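Local coordinates for protein aminotransferase class-III (Sphaerobacter thermophilus DSM 20745, PDB 6K8H) that belongs to the class-III aminotransferases, a family built on the pyridoxal-phosphate-dependent aminotransferase fold, and is a two-chain assembly in this structure, at residues Glu109-Arg114 against Val121-Ser126; Pro116-Val121 against Asp276-Gly281; Lys282-Gly285 against Gly291-Gly294; Glu104-Glu109 against Ala327-Met332. All blocks are in the same frame, centred on the assembly; numbering follows the deposited sequence.

In the fold
The four contacts cluster at the 120-124 side of the seven-stranded mixed sheet, with centres about 6 to 14 Å apart. Strands 120-124, 291-295 and 277-281 are successive neighbours there: contacts 1 and 2 share Val121 on the outermost strand of the sheet within this chain, contact 2 reaches across to 277-281, and contact 3 ties the loop after that strand to 291-295. Helix 102-114 serves contacts 1 and 4, which share Glu109. Along the chain, contacts 1 and 2 alternate their segments, contact 3 follows, and contact 4 spans them all. Contacts 2 and 4 join distant parts of the chain, 155 and 218 residues apart, while contacts 1 and 3 hold the pocket residues Ser126 and Lys282.

Contact 1: residues Glu109-Arg114 against Val121-Ser126; sequences ELLTER and VRFTNS. With PLR ((5-hydroxy-4,6-dimethylpyridin-3-yl)methyl dihydrogen phosphate), chain D.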
loop_
_atom_site.group_PDB
_atom_site.type_symbol
_atom_site.label_atom_id
_atom_site.label_comp_id
_atom_site.label_asym_id
_atom_site.label_seq_id
_atom_site.Cartn_x
_atom_site.Cartn_y
_atom_site.Cartn_z
ATOM N N GLU B 109 2.596 -18.087 10.559
ATOM C CA GLU B 109 2.847 -19.507 10.779
ATOM C C GLU B 109 2.445 -20.334 9.557
ATOM O O GLU B 109 3.199 -21.212 9.114
ATOM C CB GLU B 109 2.118 -19.970 12.045
ATOM C CG GLU B 109 2.939 -19.730 13.327
ATOM C CD GLU B 109 2.123 -19.826 14.619
ATOM O OE1 GLU B 109 0.883 -19.962 14.552
ATOM O OE2 GLU B 109 2.734 -19.747 15.708
ATOM N N LEU B 110 1.280 -20.044 8.967
ATOM C CA LEU B 110 0.883 -20.790 7.770
ATOM C C LEU B 110 1.862 -20.568 6.612
ATOM O O LEU B 110 2.318 -21.530 5.971
ATOM C CB LEU B 110 -0.540 -20.409 7.353
ATOM C CG LEU B 110 -1.114 -21.166 6.140
ATOM C CD1 LEU B 110 -2.640 -21.323 6.264
ATOM C CD2 LEU B 110 -0.755 -20.480 4.818
ATOM N N LEU B 111 2.174 -19.299 6.306
ATOM C CA LEU B 111 3.060 -19.012 5.174
ATOM C C LEU B 111 4.439 -19.634 5.368
ATOM O O LEU B 111 5.010 -20.194 4.424
ATOM C CB LEU B 111 3.200 -17.499 4.958
ATOM C CG LEU B 111 1.971 -16.787 4.370
ATOM C CD1 LEU B 111 2.213 -15.274 4.279
ATOM C CD2 LEU B 111 1.614 -17.356 3.014
ATOM N N THR B 112 5.014 -19.526 6.568
ATOM C CA THR B 112 6.343 -20.102 6.757
ATOM C C THR B 112 6.293 -21.626 6.761
ATOM O O THR B 112 7.269 -22.270 6.360
ATOM C CB THR B 112 7.009 -19.585 8.048
ATOM O OG1 THR B 112 6.159 -19.819 9.174
ATOM C CG2 THR B 112 7.323 -18.095 7.947
ATOM N N GLU B 113 5.169 -22.227 7.175
ATOM C CA GLU B 113 5.076 -23.683 7.119
ATOM C C GLU B 113 5.026 -24.171 5.678
ATOM O O GLU B 113 5.607 -25.214 5.349
ATOM C CB GLU B 113 3.843 -24.174 7.884
ATOM C CG GLU B 113 4.077 -24.406 9.377
ATOM C CD GLU B 113 2.817 -24.207 10.235
ATOM O OE1 GLU B 113 1.685 -24.460 9.741
ATOM O OE2 GLU B 113 2.970 -23.801 11.412
ATOM N N ARG B 114 4.369 -23.413 4.797
ATOM C CA ARG B 114 4.141 -23.903 3.438
ATOM C C ARG B 114 5.319 -23.655 2.494
ATOM O O ARG B 114 5.595 -24.498 1.634
ATOM C CB ARG B 114 2.891 -23.257 2.854
ATOM C CG ARG B 114 1.613 -23.708 3.512
ATOM C CD ARG B 114 0.418 -23.363 2.650
ATOM N NE ARG B 114 -0.811 -23.808 3.279
ATOM C CZ ARG B 114 -1.996 -23.779 2.690
ATOM N NH1 ARG B 114 -2.099 -23.304 1.452
ATOM N NH2 ARG B 114 -3.067 -24.221 3.344
ATOM N N VAL B 121 8.402 -13.566 8.035
ATOM C CA VAL B 121 7.666 -12.680 7.140
ATOM C C VAL B 121 7.305 -11.395 7.874
ATOM O O VAL B 121 7.354 -11.317 9.104
ATOM C CB VAL B 121 6.381 -13.333 6.559
ATOM C CG1 VAL B 121 6.688 -14.687 5.943
ATOM C CG2 VAL B 121 5.310 -13.457 7.628
ATOM N N ARG B 122 6.971 -10.372 7.080
ATOM C CA ARG B 122 6.319 -9.137 7.505
ATOM C C ARG B 122 5.222 -8.808 6.498
ATOM O O ARG B 122 5.399 -9.017 5.293
ATOM C CB ARG B 122 7.304 -7.960 7.582
ATOM C CG ARG B 122 8.287 -8.017 8.736
ATOM C CD ARG B 122 9.234 -6.836 8.704
ATOM N NE ARG B 122 8.678 -5.604 9.276
ATOM C CZ ARG B 122 8.780 -5.256 10.560
ATOM N NH1 ARG B 122 9.398 -6.049 11.416
ATOM N NH2 ARG B 122 8.272 -4.108 10.996
ATOM N N PHE B 123 4.106 -8.266 6.985
ATOM C CA PHE B 123 2.973 -7.929 6.135
ATOM C C PHE B 123 2.974 -6.443 5.792
ATOM O O PHE B 123 3.383 -5.596 6.600
ATOM C CB PHE B 123 1.656 -8.315 6.813
ATOM C CG PHE B 123 1.551 -9.781 7.096
ATOM C CD1 PHE B 123 1.181 -10.660 6.091
ATOM C CD2 PHE B 123 1.875 -10.285 8.343
ATOM C CE1 PHE B 123 1.110 -12.017 6.331
ATOM C CE2 PHE B 123 1.807 -11.650 8.592
ATOM C CZ PHE B 123 1.430 -12.515 7.585
ATOM N N THR B 124 2.536 -6.144 4.569
ATOM C CA THR B 124 2.385 -4.791 4.059
ATOM C C THR B 124 0.954 -4.636 3.558
ATOM O O THR B 124 0.138 -5.548 3.729
ATOM C CB THR B 124 3.379 -4.524 2.932
ATOM O OG1 THR B 124 3.028 -5.345 1.815
ATOM C CG2 THR B 124 4.821 -4.851 3.371
ATOM N N ASN B 125 0.643 -3.512 2.914
ATOM C CA ASN B 125 -0.717 -3.254 2.462
ATOM C C ASN B 125 -0.897 -3.405 0.956
ATOM O O ASN B 125 -1.994 -3.130 0.446
ATOM C CB ASN B 125 -1.154 -1.867 2.929
ATOM C CG ASN B 125 -1.013 -1.728 4.419
ATOM O OD1 ASN B 125 -1.775 -2.336 5.168
ATOM N ND2 ASN B 125 0.008 -1.003 4.864
ATOM N N SER B 126 0.141 -3.834 0.234
ATOM C CA SER B 126 0.051 -4.018 -1.210
ATOM C C SER B 126 1.252 -4.840 -1.654
ATOM O O SER B 126 2.272 -4.907 -0.956
ATOM C CB SER B 126 -0.014 -2.696 -1.963
ATOM O OG SER B 126 1.166 -1.973 -1.741
HETATM N N1 PLR D . 4.148 -7.897 -8.559
HETATM C C2 PLR D . 3.434 -8.588 -9.439
HETATM C C2A PLR D . 4.077 -9.722 -10.167
HETATM C C3 PLR D . 2.088 -8.267 -9.665
HETATM O O3 PLR D . 1.391 -8.997 -10.559
HETATM C C4 PLR D . 1.500 -7.199 -8.959
HETATM C C4A PLR D . 0.093 -6.860 -9.181
HETATM C C5 PLR D . 2.277 -6.497 -8.032
HETATM C C6 PLR D . 3.586 -6.871 -7.886
HETATM C C5A PLR D . 1.724 -5.329 -7.260
HETATM O O4P PLR D . 0.729 -5.673 -6.248
HETATM P P PLR D . -0.371 -4.578 -5.825
HETATM O O1P PLR D . 0.411 -3.365 -5.436
HETATM O O2P PLR D . -1.207 -4.343 -7.029
HETATM O O3P PLR D . -1.147 -5.168 -4.692
#
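With chi1 of -72°, Leu111 holds CG beside its own backbone N and anti to the carbonyl carbon; Phe123 adopts the same arrangement at -61°, and the two side chains then converge from facing sides. Leu111 CD1 meets Phe123 CE1 at 4.0 Å, obliquely to the ring. One helical residue on, Thr112 turns its methyl to the strand, where CG2 lies 4.0 Å from Val121 CG1, while its hydroxyl bonds back to the carbonyl oxygen of Ala108 in the same helix. The contact is wholly apolar, with no hydrogen bond between Glu109-Arg114 and Val121-Ser126. In the fold it seats the end of helix 102-114 on strand 120-124, an outermost strand of the mixed sheet within this chain. The strand then leads into the N-terminus of helix 127-142. Thr124 OG1 donates to Ser126 O over 2.9 Å, tilted 28° from the carbonyl plane, across the turn. Ser126 is the N-cap of that helix, its OG bonded to Glu129 N and to Glu129 OE2 of the second subunit. Its CB lies 3.6 Å from O1P of PLR, which is also hydrogen-bonded by Gly127 N, Thr128 OG1 and Thr317 OG1 of the second subunit.

Contact 2: residues Pro116-Val121 against Asp276-Gly281; sequences PSLQQV and DLTAMG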
loop_
_atom_site.group_PDB
_atom_site.type_symbol
_atom_site.label_atom_id
_atom_site.label_comp_id
_atom_site.label_asym_id
_atom_site.label_seq_id
_atom_site.Cartn_x
_atom_site.Cartn_y
_atom_site.Cartn_z
ATOM N N PRO B 116 9.261 -23.178 1.736
ATOM C CA PRO B 116 10.524 -23.499 2.422
ATOM C C PRO B 116 11.426 -22.297 2.677
ATOM O O PRO B 116 11.948 -22.157 3.789
ATOM C CB PRO B 116 11.184 -24.503 1.469
ATOM C CG PRO B 116 10.004 -25.181 0.788
ATOM C CD PRO B 116 8.994 -24.070 0.587
ATOM N N SER B 117 11.616 -21.418 1.685
ATOM C CA SER B 117 12.469 -20.242 1.853
ATOM C C SER B 117 11.958 -19.283 2.919
ATOM O O SER B 117 12.726 -18.435 3.385
ATOM C CB SER B 117 12.619 -19.491 0.520
ATOM O OG SER B 117 11.508 -18.637 0.286
ATOM N N LEU B 118 10.675 -19.337 3.260
ATOM C CA LEU B 118 10.124 -18.382 4.221
ATOM C C LEU B 118 10.405 -18.872 5.634
ATOM O O LEU B 118 9.741 -19.785 6.139
ATOM C CB LEU B 118 8.630 -18.182 4.001
ATOM C CG LEU B 118 8.204 -17.627 2.644
ATOM C CD1 LEU B 118 6.692 -17.440 2.590
ATOM C CD2 LEU B 118 8.935 -16.332 2.354
ATOM N N GLN B 119 11.393 -18.253 6.277
ATOM C CA GLN B 119 11.652 -18.450 7.696
ATOM C C GLN B 119 10.949 -17.396 8.538
ATOM O O GLN B 119 10.424 -17.713 9.613
ATOM C CB GLN B 119 13.161 -18.402 7.971
ATOM C CG GLN B 119 14.006 -19.267 7.051
ATOM C CD GLN B 119 15.437 -19.400 7.543
ATOM O OE1 GLN B 119 16.126 -18.400 7.779
ATOM N NE2 GLN B 119 15.884 -20.642 7.723
ATOM N N GLN B 120 10.932 -16.144 8.066
ATOM C CA GLN B 120 10.175 -15.080 8.714
ATOM C C GLN B 120 9.513 -14.209 7.655
ATOM O O GLN B 120 9.992 -14.120 6.521
ATOM C CB GLN B 120 11.064 -14.194 9.606
ATOM C CG GLN B 120 11.715 -14.938 10.780
ATOM C CD GLN B 120 12.729 -14.092 11.513
ATOM O OE1 GLN B 120 13.305 -13.164 10.951
ATOM N NE2 GLN B 120 12.954 -14.409 12.778
ATOM N N VAL B 121 8.402 -13.566 8.035
ATOM C CA VAL B 121 7.666 -12.680 7.140
ATOM C C VAL B 121 7.305 -11.395 7.874
ATOM O O VAL B 121 7.354 -11.317 9.104
ATOM C CB VAL B 121 6.381 -13.333 6.559
ATOM C CG1 VAL B 121 6.688 -14.687 5.943
ATOM C CG2 VAL B 121 5.310 -13.457 7.628
ATOM N N ASP B 276 16.400 -15.501 -1.601
ATOM C CA ASP B 276 16.692 -14.935 -0.291
ATOM C C ASP B 276 15.466 -14.241 0.281
ATOM O O ASP B 276 15.204 -14.324 1.491
ATOM C CB ASP B 276 17.877 -13.976 -0.403
ATOM C CG ASP B 276 19.118 -14.667 -0.955
ATOM O OD1 ASP B 276 19.605 -15.621 -0.301
ATOM O OD2 ASP B 276 19.579 -14.282 -2.051
ATOM N N LEU B 277 14.711 -13.559 -0.578
ATOM C CA LEU B 277 13.454 -12.929 -0.202
ATOM C C LEU B 277 12.398 -13.256 -1.240
ATOM O O LEU B 277 12.703 -13.539 -2.400
ATOM C CB LEU B 277 13.565 -11.397 -0.085
ATOM C CG LEU B 277 14.497 -10.831 0.992
ATOM C CD1 LEU B 277 14.569 -9.325 0.883
ATOM C CD2 LEU B 277 14.079 -11.250 2.398
ATOM N N THR B 278 11.145 -13.185 -0.805
ATOM C CA THR B 278 9.975 -13.316 -1.659
ATOM C C THR B 278 8.992 -12.205 -1.312
ATOM O O THR B 278 8.702 -11.973 -0.132
ATOM C CB THR B 278 9.301 -14.679 -1.491
ATOM O OG1 THR B 278 10.247 -15.727 -1.725
ATOM C CG2 THR B 278 8.180 -14.830 -2.501
ATOM N N ALA B 279 8.505 -11.510 -2.341
ATOM C CA ALA B 279 7.385 -10.587 -2.243
ATOM C C ALA B 279 6.107 -11.319 -2.638
ATOM O O ALA B 279 6.105 -12.117 -3.579
ATOM C CB ALA B 279 7.590 -9.361 -3.143
ATOM N N MET B 280 5.038 -11.079 -1.879
ATOM C CA MET B 280 3.758 -11.756 -2.046
ATOM C C MET B 280 2.646 -10.741 -1.849
ATOM O O MET B 280 2.857 -9.652 -1.308
ATOM C CB MET B 280 3.593 -12.905 -1.035
ATOM C CG MET B 280 4.713 -13.930 -1.061
ATOM S SD MET B 280 4.825 -14.888 0.470
ATOM C CE MET B 280 5.929 -13.844 1.440
ATOM N N GLY B 281 1.446 -11.132 -2.250
ATOM C CA GLY B 281 0.259 -10.312 -2.091
ATOM C C GLY B 281 -0.926 -11.045 -2.679
ATOM O O GLY B 281 -0.921 -12.278 -2.715
HETATM O O HOH W 1 11.989 -16.043 0.147
#
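The apolar part of this contact is van der Waals packing between Leu118 and Met280. The branched end of Leu118 abuts the sulfur and methyl of Met280: Leu118 CD1 lies 3.8 Å from Met280 SD and 3.9 Å from Met280 CE, and the other branch, Leu118 CD2, sits 4.0 Å from that same methyl. The bend of the methionine chain at its last torsion (chi3 -89°) brings CE against both leucine branches. Leu118 CD2 also flanks Thr278 CB at 4.2 Å. These side chains bridge over strand 291-295, which runs antiparallel to both 120-124 and 277-281 and separates them in the sheet of the aminotransferase fold. At the start of strand 120-124, the outermost of the sheet within this chain, Gln119 and Gln120 both face Gly295, forming a classic beta bulge just after Leu118. The polar part is indirect. Ser117 OG and Thr278 OG1 stand 3.8 Å apart and are joined through one water, which donates to Ser117 OG at 2.6 Å and is hydrogen-bonded to Thr278 OG1 at 2.6 Å. Gln268 grips the same pair of buried hydroxyls with its amide, OE1 bonding to that of the serine and NE2 to that of the threonine.

Contact 3: residues Lys282-Gly285 against Gly291-Gly294; sequences KIIG and GAVG. With PLR ((5-hydroxy-4,6-dimethylpyridin-3-yl)methyl dihydrogen phosphate), chain D.
Ile284 and Ala292 form the tight part of this contact, with Ile284 CD1 at 3.7 Å from Ala292 CB. The isoleucine reaches there because CG1 lies between its backbone N and carbonyl carbon (chi1 61°) and the chain then extends (chi2 159°), sending the end methyl straight to the strand. The same methyl lies 4.2 Å from Gly291 C, so a single atom makes every contact across the two segments. The short 3-10 segment 283-285 that presents it is held by the Gly285 N to Lys282 O hydrogen bond of 3.1 Å.

The strand side is fixed by backbone hydrogen bonds, Ala292 pairing with Met280 and Gly291 with Thr124. Packing is far looser at the Lys282 end: the lysine starts off away from the strand, and its nearest approach, from Lys282 CB to Gly291 CA, is 8.0 Å. That side is nevertheless buried, since Ala73, Val257 and Ile258 of the same chain, and Thr317 of the second subunit, touch the lysine. Its chain, mostly extended, bends at chi4 (83°) and brings NZ to PLR, where a covalent bond to C4A is modelled at 1.9 Å, long for a carbon-nitrogen bond. A buried lysine near the end of a sheet strand, joined to C4A, the carbon carried by ring atom C4, marks the ligand site of the pyridoxal-phosphate-dependent aminotransferase fold.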
loop_
_atom_site.group_PDB
_atom_site.type_symbol
_atom_site.label_atom_id
_atom_site.label_comp_id
_atom_site.label_asym_id
_atom_site.label_seq_id
_atom_site.Cartn_x
_atom_site.Cartn_y
_atom_site.Cartn_z
ATOM N N LYS B 282 -1.940 -10.300 -3.136
ATOM C CA LYS B 282 -3.107 -10.855 -3.823
ATOM C C LYS B 282 -3.786 -11.983 -3.031
ATOM O O LYS B 282 -4.523 -11.699 -2.068
ATOM C CB LYS B 282 -2.689 -11.288 -5.236
ATOM C CG LYS B 282 -2.278 -10.081 -6.117
ATOM C CD LYS B 282 -2.144 -10.415 -7.604
ATOM C CE LYS B 282 -2.258 -9.157 -8.508
ATOM N NZ LYS B 282 -0.978 -8.380 -8.652
ATOM N N ILE B 283 -3.574 -13.242 -3.402
ATOM C CA ILE B 283 -4.398 -14.320 -2.776
ATOM C C ILE B 283 -4.244 -14.345 -1.251
ATOM O O ILE B 283 -5.218 -14.667 -0.579
ATOM C CB ILE B 283 -4.081 -15.704 -3.378
ATOM C CG1 ILE B 283 -2.713 -16.220 -2.928
ATOM C CG2 ILE B 283 -4.227 -15.692 -4.891
ATOM C CD1 ILE B 283 -2.516 -17.690 -3.153
ATOM N N ILE B 284 -3.091 -13.933 -0.738
ATOM C CA ILE B 284 -2.801 -14.193 0.665
ATOM C C ILE B 284 -3.632 -13.286 1.559
ATOM O O ILE B 284 -3.548 -13.388 2.786
ATOM C CB ILE B 284 -1.295 -14.038 0.980
ATOM C CG1 ILE B 284 -0.811 -12.615 0.690
ATOM C CG2 ILE B 284 -0.471 -15.021 0.200
ATOM C CD1 ILE B 284 0.474 -12.254 1.435
ATOM N N GLY B 285 -4.432 -12.394 0.971
ATOM C CA GLY B 285 -5.292 -11.547 1.781
ATOM C C GLY B 285 -6.765 -11.870 1.752
ATOM O O GLY B 285 -7.563 -11.100 2.327
ATOM N N GLY B 291 0.047 -7.299 1.367
ATOM C CA GLY B 291 1.282 -7.751 0.759
ATOM C C GLY B 291 2.112 -8.394 1.849
ATOM O O GLY B 291 1.767 -8.351 3.031
ATOM N N ALA B 292 3.228 -8.979 1.447
ATOM C CA ALA B 292 4.103 -9.580 2.445
ATOM C C ALA B 292 5.478 -9.736 1.841
ATOM O O ALA B 292 5.610 -10.006 0.652
ATOM C CB ALA B 292 3.584 -10.949 2.926
ATOM N N VAL B 293 6.495 -9.562 2.667
ATOM C CA VAL B 293 7.868 -9.839 2.288
ATOM C C VAL B 293 8.401 -10.845 3.295
ATOM O O VAL B 293 8.204 -10.681 4.503
ATOM C CB VAL B 293 8.714 -8.547 2.252
ATOM C CG1 VAL B 293 8.480 -7.720 3.507
ATOM C CG2 VAL B 293 10.175 -8.868 2.095
ATOM N N GLY B 294 9.017 -11.916 2.803
ATOM C CA GLY B 294 9.542 -12.906 3.721
ATOM C C GLY B 294 10.774 -13.563 3.145
ATOM O O GLY B 294 11.084 -13.430 1.960
HETATM N N1 PLR D . 4.148 -7.897 -8.559
HETATM C C2 PLR D . 3.434 -8.588 -9.439
HETATM C C2A PLR D . 4.077 -9.722 -10.167
HETATM C C3 PLR D . 2.088 -8.267 -9.665
HETATM O O3 PLR D . 1.391 -8.997 -10.559
HETATM C C4 PLR D . 1.500 -7.199 -8.959
HETATM C C4A PLR D . 0.093 -6.860 -9.181
HETATM C C5 PLR D . 2.277 -6.497 -8.032
HETATM C C6 PLR D . 3.586 -6.871 -7.886
HETATM C C5A PLR D . 1.724 -5.329 -7.260
HETATM O O4P PLR D . 0.729 -5.673 -6.248
HETATM P P PLR D . -0.371 -4.578 -5.825
HETATM O O1P PLR D . 0.411 -3.365 -5.436
HETATM O O2P PLR D . -1.207 -4.343 -7.029
HETATM O O3P PLR D . -1.147 -5.168 -4.692
#

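Contact 4: residues Glu104-Glu109 against Ala327-Met332; sequences EIALAE and AGLTAM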
loop_
_atom_site.group_PDB
_atom_site.type_symbol
_atom_site.label_atom_id
_atom_site.label_comp_id
_atom_site.label_asym_id
_atom_site.label_seq_id
_atom_site.Cartn_x
_atom_site.Cartn_y
_atom_site.Cartn_z
ATOM N N GLU B 104 -1.853 -12.019 13.108
ATOM C CA GLU B 104 -0.630 -11.859 12.277
ATOM C C GLU B 104 0.255 -13.092 12.492
ATOM O O GLU B 104 0.830 -13.581 11.532
ATOM C CB GLU B 104 0.088 -10.544 12.595
ATOM C CG GLU B 104 0.753 -10.500 13.951
ATOM C CD GLU B 104 1.234 -9.118 14.378
ATOM O OE1 GLU B 104 0.450 -8.162 14.258
ATOM O OE2 GLU B 104 2.388 -9.012 14.823
ATOM N N ILE B 105 0.334 -13.579 13.727
ATOM C CA ILE B 105 1.130 -14.772 14.009
ATOM C C ILE B 105 0.561 -15.971 13.277
ATOM O O ILE B 105 1.307 -16.792 12.738
ATOM C CB ILE B 105 1.205 -15.039 15.522
ATOM C CG1 ILE B 105 1.731 -13.800 16.245
ATOM C CG2 ILE B 105 2.100 -16.264 15.780
ATOM C CD1 ILE B 105 1.720 -13.921 17.755
ATOM N N ALA B 106 -0.767 -16.114 13.279
ATOM C CA ALA B 106 -1.386 -17.280 12.651
ATOM C C ALA B 106 -1.089 -17.325 11.154
ATOM O O ALA B 106 -0.685 -18.370 10.609
ATOM C CB ALA B 106 -2.894 -17.256 12.902
ATOM N N LEU B 107 -1.251 -16.180 10.468
ATOM C CA LEU B 107 -0.974 -16.174 9.031
ATOM C C LEU B 107 0.515 -16.369 8.742
ATOM O O LEU B 107 0.881 -17.069 7.783
ATOM C CB LEU B 107 -1.484 -14.889 8.374
ATOM C CG LEU B 107 -1.436 -14.931 6.840
ATOM C CD1 LEU B 107 -2.042 -16.231 6.293
ATOM C CD2 LEU B 107 -2.143 -13.721 6.198
ATOM N N ALA B 108 1.393 -15.747 9.541
ATOM C CA ALA B 108 2.823 -15.962 9.355
ATOM C C ALA B 108 3.200 -17.429 9.561
ATOM O O ALA B 108 4.036 -17.975 8.824
ATOM C CB ALA B 108 3.607 -15.044 10.296
ATOM N N GLU B 109 2.596 -18.087 10.559
ATOM C CA GLU B 109 2.847 -19.507 10.779
ATOM C C GLU B 109 2.445 -20.334 9.557
ATOM O O GLU B 109 3.199 -21.212 9.114
ATOM C CB GLU B 109 2.118 -19.970 12.045
ATOM C CG GLU B 109 2.939 -19.730 13.327
ATOM C CD GLU B 109 2.123 -19.826 14.619
ATOM O OE1 GLU B 109 0.883 -19.962 14.552
ATOM O OE2 GLU B 109 2.734 -19.747 15.708
ATOM N N ALA B 327 -9.017 -12.996 6.898
ATOM C CA ALA B 327 -9.455 -13.375 5.559
ATOM C C ALA B 327 -8.364 -14.149 4.821
ATOM O O ALA B 327 -8.649 -15.132 4.121
ATOM C CB ALA B 327 -9.869 -12.133 4.774
ATOM N N GLY B 328 -7.105 -13.733 4.980
ATOM C CA GLY B 328 -6.006 -14.459 4.372
ATOM C C GLY B 328 -5.818 -15.843 4.965
ATOM O O GLY B 328 -5.581 -16.809 4.237
ATOM N N LEU B 329 -5.912 -15.961 6.293
ATOM C CA LEU B 329 -5.816 -17.275 6.927
ATOM C C LEU B 329 -6.882 -18.223 6.389
ATOM O O LEU B 329 -6.592 -19.380 6.059
ATOM C CB LEU B 329 -5.931 -17.145 8.451
ATOM C CG LEU B 329 -5.552 -18.449 9.168
ATOM C CD1 LEU B 329 -4.078 -18.768 8.925
ATOM C CD2 LEU B 329 -5.857 -18.399 10.657
ATOM N N THR B 330 -8.126 -17.746 6.288
ATOM C CA THR B 330 -9.203 -18.591 5.764
ATOM C C THR B 330 -8.960 -18.963 4.306
ATOM O O THR B 330 -9.057 -20.141 3.925
ATOM C CB THR B 330 -10.545 -17.873 5.927
ATOM O OG1 THR B 330 -10.675 -17.434 7.285
ATOM C CG2 THR B 330 -11.716 -18.784 5.578
ATOM N N ALA B 331 -8.627 -17.968 3.471
ATOM C CA ALA B 331 -8.388 -18.234 2.050
ATOM C C ALA B 331 -7.296 -19.275 1.860
ATOM O O ALA B 331 -7.445 -20.220 1.074
ATOM C CB ALA B 331 -8.011 -16.938 1.328
ATOM N N MET B 332 -6.189 -19.127 2.588
ATOM C CA MET B 332 -5.083 -20.056 2.423
ATOM C C MET B 332 -5.428 -21.426 2.988
ATOM O O MET B 332 -5.077 -22.445 2.387
ATOM C CB MET B 332 -3.823 -19.492 3.079
ATOM C CG MET B 332 -3.305 -18.217 2.437
ATOM S SD MET B 332 -3.042 -18.353 0.652
ATOM C CE MET B 332 -1.606 -19.428 0.615
#
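Leu107 and Leu329 interlock at the point where the two helices come nearest, their CA atoms 5.4 Å apart. Each carries CG anti to its backbone N (chi1 -170° and -168°), and each crosses to the backbone of the other helix instead of meeting it only end to end. Leu107 CD1 settles 3.9 Å from Leu329 N and 4.0 Å from Gly328 C, lying over the backbone of the glycine. Leu329 answers with both of its branches: CD1 approaches Ala106 O at 3.8 Å, and CD2 meets Ala106 CB at 3.9 Å. Between the two leucines the CD1 methyls are 4.2 Å apart, a looser touch than either makes with the opposing backbone. No hydrogen bond links Glu104-Glu109 with Ala327-Met332; the contact is van der Waals packing of aliphatic side chains on each other and on the backbone.

The axes of these short segments approach to 9.4 Å and run in the same general direction at 30°. Farther along, Leu110 of helix 102-114 extends the packing by touching Leu329 and Met332. Helix 102-114 lies between helix 322-334 here and strand 120-124, where Phe123 touches Leu107 and Val121 touches Ala108. Helix 322-334 in turn rests on helix 81-91 through Ala327, Thr330 and Ala331, while Val29 of the second subunit packs on Ala108 and Glu109, and Arg25 of that subunit forms a salt bridge with Glu109.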